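Catalase (Pseudomonas syringae, PDB 1M7S) breaks hydrogen peroxide down into water and oxygen with a heme cofactor, protecting cells from the toxic effects of the peroxide. Local coordinates at residues R157-F162 / A439-E444. Sequence-based numbering, arbitrary orientation.
Sequences RRFDFF and ADTLTE. Unlike the reference sequence in segment 439-444: Leu442 (reference His).
Asp160 OD2 is gripped by two hydroxyls of a neighbouring subunit, Tyr376 OH and Ser379 OG, while OD1 takes the backbone N-H of Arg380 from that same chain; the CB of Asp160 meets Leu442. In the catalase fold, helix 155-163 packs here against the turn between helices 424-438 and 443-456 of the C-terminal helical region. The interface between the segments is small, 144 Å² in all, and wholly van der Waals. With CG anti to the backbone N (chi1 171°), Asp160 sends its carboxylate to the other subunit, while its CB approaches the turn most closely, 4.0 Å from Leu442 CD2. The three bonds hold both oxygens of this buried group and would probably favour its ionised form. Leu442 sits at the N-cap of helix 443-456, but its aliphatic side chain offers no oxygen to cap the helix; instead it also packs on Arg380 of the neighbouring subunit.

The backbones come closest at Phe159 and Thr441, whose CA atoms are 6.5 Å apart and whose side chains cross at about a right angle. Both branches of the threonine take part: CG2 rests 3.7 Å from Phe159 CB, and OG1 approaches the ring obliquely, 3.5 Å from Phe159 CD1. Thr441 OG1 lies beside its own backbone N (chi1 -66°), where it also makes a weak hydrogen bond to Leu438 O, three residues earlier in the chain. Phe159 further touches Met449 of helix 443-456 and Tyr176 of helix 169-176. Within its own helix, Arg158 CG covers one face of the Phe159 ring, 3.8 Å above the ring plane and over its centre.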
loop_
_atom_site.group_PDB
_atom_site.type_symbol
_atom_site.label_atom_id
_atom_site.label_comp_id
_atom_site.label_asym_id
_atom_site.label_seq_id
_atom_site.Cartn_x
_atom_site.Cartn_y
_atom_site.Cartn_z
ATOM N N ARG A 157 -2.558 -29.291 15.668
ATOM C CA ARG A 157 -3.180 -28.709 14.505
ATOM C C ARG A 157 -2.661 -29.317 13.201
ATOM O O ARG A 157 -3.480 -29.702 12.367
ATOM C CB ARG A 157 -2.989 -27.171 14.522
ATOM C CG ARG A 157 -3.586 -26.482 15.767
ATOM C CD ARG A 157 -3.424 -24.966 15.838
ATOM N NE ARG A 157 -4.027 -24.360 14.675
ATOM C CZ ARG A 157 -3.455 -23.972 13.528
ATOM N NH1 ARG A 157 -2.142 -24.070 13.419
ATOM N NH2 ARG A 157 -4.192 -23.501 12.544
ATOM N N ARG A 158 -1.346 -29.451 13.057
ATOM C CA ARG A 158 -0.814 -30.051 11.819
ATOM C C ARG A 158 -1.218 -31.533 11.730
ATOM O O ARG A 158 -1.424 -32.000 10.610
ATOM C CB ARG A 158 0.706 -29.926 11.743
ATOM C CG ARG A 158 1.556 -30.784 12.683
ATOM C CD ARG A 158 3.048 -30.494 12.564
ATOM N NE ARG A 158 3.401 -29.100 12.820
ATOM C CZ ARG A 158 4.642 -28.616 12.859
ATOM N NH1 ARG A 158 4.864 -27.308 13.051
ATOM N NH2 ARG A 158 5.663 -29.449 12.759
ATOM N N PHE A 159 -1.424 -32.180 12.884
ATOM C CA PHE A 159 -1.754 -33.616 12.780
ATOM C C PHE A 159 -3.226 -33.880 12.569
ATOM O O PHE A 159 -3.572 -34.883 11.934
ATOM C CB PHE A 159 -1.149 -34.474 13.884
ATOM C CG PHE A 159 0.367 -34.476 13.830
ATOM C CD1 PHE A 159 1.093 -33.974 14.872
ATOM C CD2 PHE A 159 0.999 -35.025 12.708
ATOM C CE1 PHE A 159 2.489 -33.981 14.830
ATOM C CE2 PHE A 159 2.393 -35.033 12.662
ATOM C CZ PHE A 159 3.144 -34.523 13.719
ATOM N N ASP A 160 -4.085 -32.942 12.904
ATOM C CA ASP A 160 -5.491 -33.006 12.505
ATOM C C ASP A 160 -5.512 -32.894 10.977
ATOM O O ASP A 160 -6.066 -33.742 10.241
ATOM C CB ASP A 160 -6.221 -31.817 13.163
ATOM C CG ASP A 160 -7.638 -31.585 12.694
ATOM O OD1 ASP A 160 -8.251 -32.564 12.231
ATOM O OD2 ASP A 160 -8.141 -30.442 12.803
ATOM N N PHE A 161 -4.767 -31.936 10.401
ATOM C CA PHE A 161 -4.708 -31.784 8.932
ATOM C C PHE A 161 -4.107 -33.002 8.253
ATOM O O PHE A 161 -4.736 -33.650 7.388
ATOM C CB PHE A 161 -3.879 -30.520 8.573
ATOM C CG PHE A 161 -3.683 -30.278 7.098
ATOM C CD1 PHE A 161 -4.684 -29.887 6.229
ATOM C CD2 PHE A 161 -2.426 -30.536 6.579
ATOM C CE1 PHE A 161 -4.451 -29.686 4.873
ATOM C CE2 PHE A 161 -2.176 -30.347 5.221
ATOM C CZ PHE A 161 -3.172 -29.924 4.388
ATOM N N PHE A 162 -2.891 -33.372 8.675
ATOM C CA PHE A 162 -2.144 -34.438 8.009
ATOM C C PHE A 162 -2.720 -35.837 8.198
ATOM O O PHE A 162 -2.479 -36.711 7.351
ATOM C CB PHE A 162 -0.665 -34.425 8.415
ATOM C CG PHE A 162 0.123 -33.302 7.779
ATOM C CD1 PHE A 162 0.880 -32.422 8.517
ATOM C CD2 PHE A 162 0.126 -33.193 6.397
ATOM C CE1 PHE A 162 1.658 -31.419 7.891
ATOM C CE2 PHE A 162 0.867 -32.202 5.772
ATOM C CZ PHE A 162 1.619 -31.332 6.515
ATOM N N ALA A 439 2.252 -36.469 20.466
ATOM C CA ALA A 439 1.681 -36.976 21.727
ATOM C C ALA A 439 0.398 -36.298 22.150
ATOM O O ALA A 439 -0.491 -37.003 22.688
ATOM C CB ALA A 439 2.685 -36.881 22.874
ATOM N N ASP A 440 0.251 -34.980 21.919
ATOM C CA ASP A 440 -1.045 -34.456 22.387
ATOM C C ASP A 440 -2.056 -34.222 21.286
ATOM O O ASP A 440 -2.929 -33.379 21.459
ATOM C CB ASP A 440 -0.819 -33.211 23.237
ATOM C CG ASP A 440 -0.296 -32.032 22.488
ATOM O OD1 ASP A 440 0.036 -32.179 21.285
ATOM O OD2 ASP A 440 -0.226 -30.912 23.052
ATOM N N THR A 441 -1.988 -34.920 20.165
ATOM C CA THR A 441 -2.967 -34.824 19.092
ATOM C C THR A 441 -4.227 -35.598 19.514
ATOM O O THR A 441 -4.098 -36.564 20.283
ATOM C CB THR A 441 -2.337 -35.433 17.823
ATOM O OG1 THR A 441 -1.230 -34.537 17.475
ATOM C CG2 THR A 441 -3.257 -35.673 16.667
ATOM N N LEU A 442 -5.373 -35.152 19.067
ATOM C CA LEU A 442 -6.656 -35.819 19.313
ATOM C C LEU A 442 -6.497 -37.297 18.928
ATOM O O LEU A 442 -5.866 -37.650 17.924
ATOM C CB LEU A 442 -7.746 -35.151 18.483
ATOM C CG LEU A 442 -7.574 -35.497 16.979
ATOM C CD1 LEU A 442 -8.594 -36.539 16.595
ATOM C CD2 LEU A 442 -7.552 -34.392 15.971
ATOM N N THR A 443 -7.061 -38.170 19.764
ATOM C CA THR A 443 -6.869 -39.606 19.580
ATOM C C THR A 443 -7.178 -40.122 18.181
ATOM O O THR A 443 -6.377 -40.945 17.700
ATOM C CB THR A 443 -7.825 -40.405 20.521
ATOM O OG1 THR A 443 -7.504 -39.909 21.823
ATOM C CG2 THR A 443 -7.610 -41.895 20.388
ATOM N N GLU A 444 -8.285 -39.714 17.596
ATOM C CA GLU A 444 -8.601 -40.213 16.265
ATOM C C GLU A 444 -7.510 -39.836 15.254
ATOM O O GLU A 444 -7.052 -40.708 14.512
ATOM C CB GLU A 444 -9.970 -39.721 15.821
ATOM C CG GLU A 444 -10.554 -40.385 14.597
ATOM C CD GLU A 444 -11.949 -39.873 14.258
ATOM O OE1 GLU A 444 -12.893 -40.136 15.055
ATOM O OE2 GLU A 444 -12.131 -39.209 13.205
#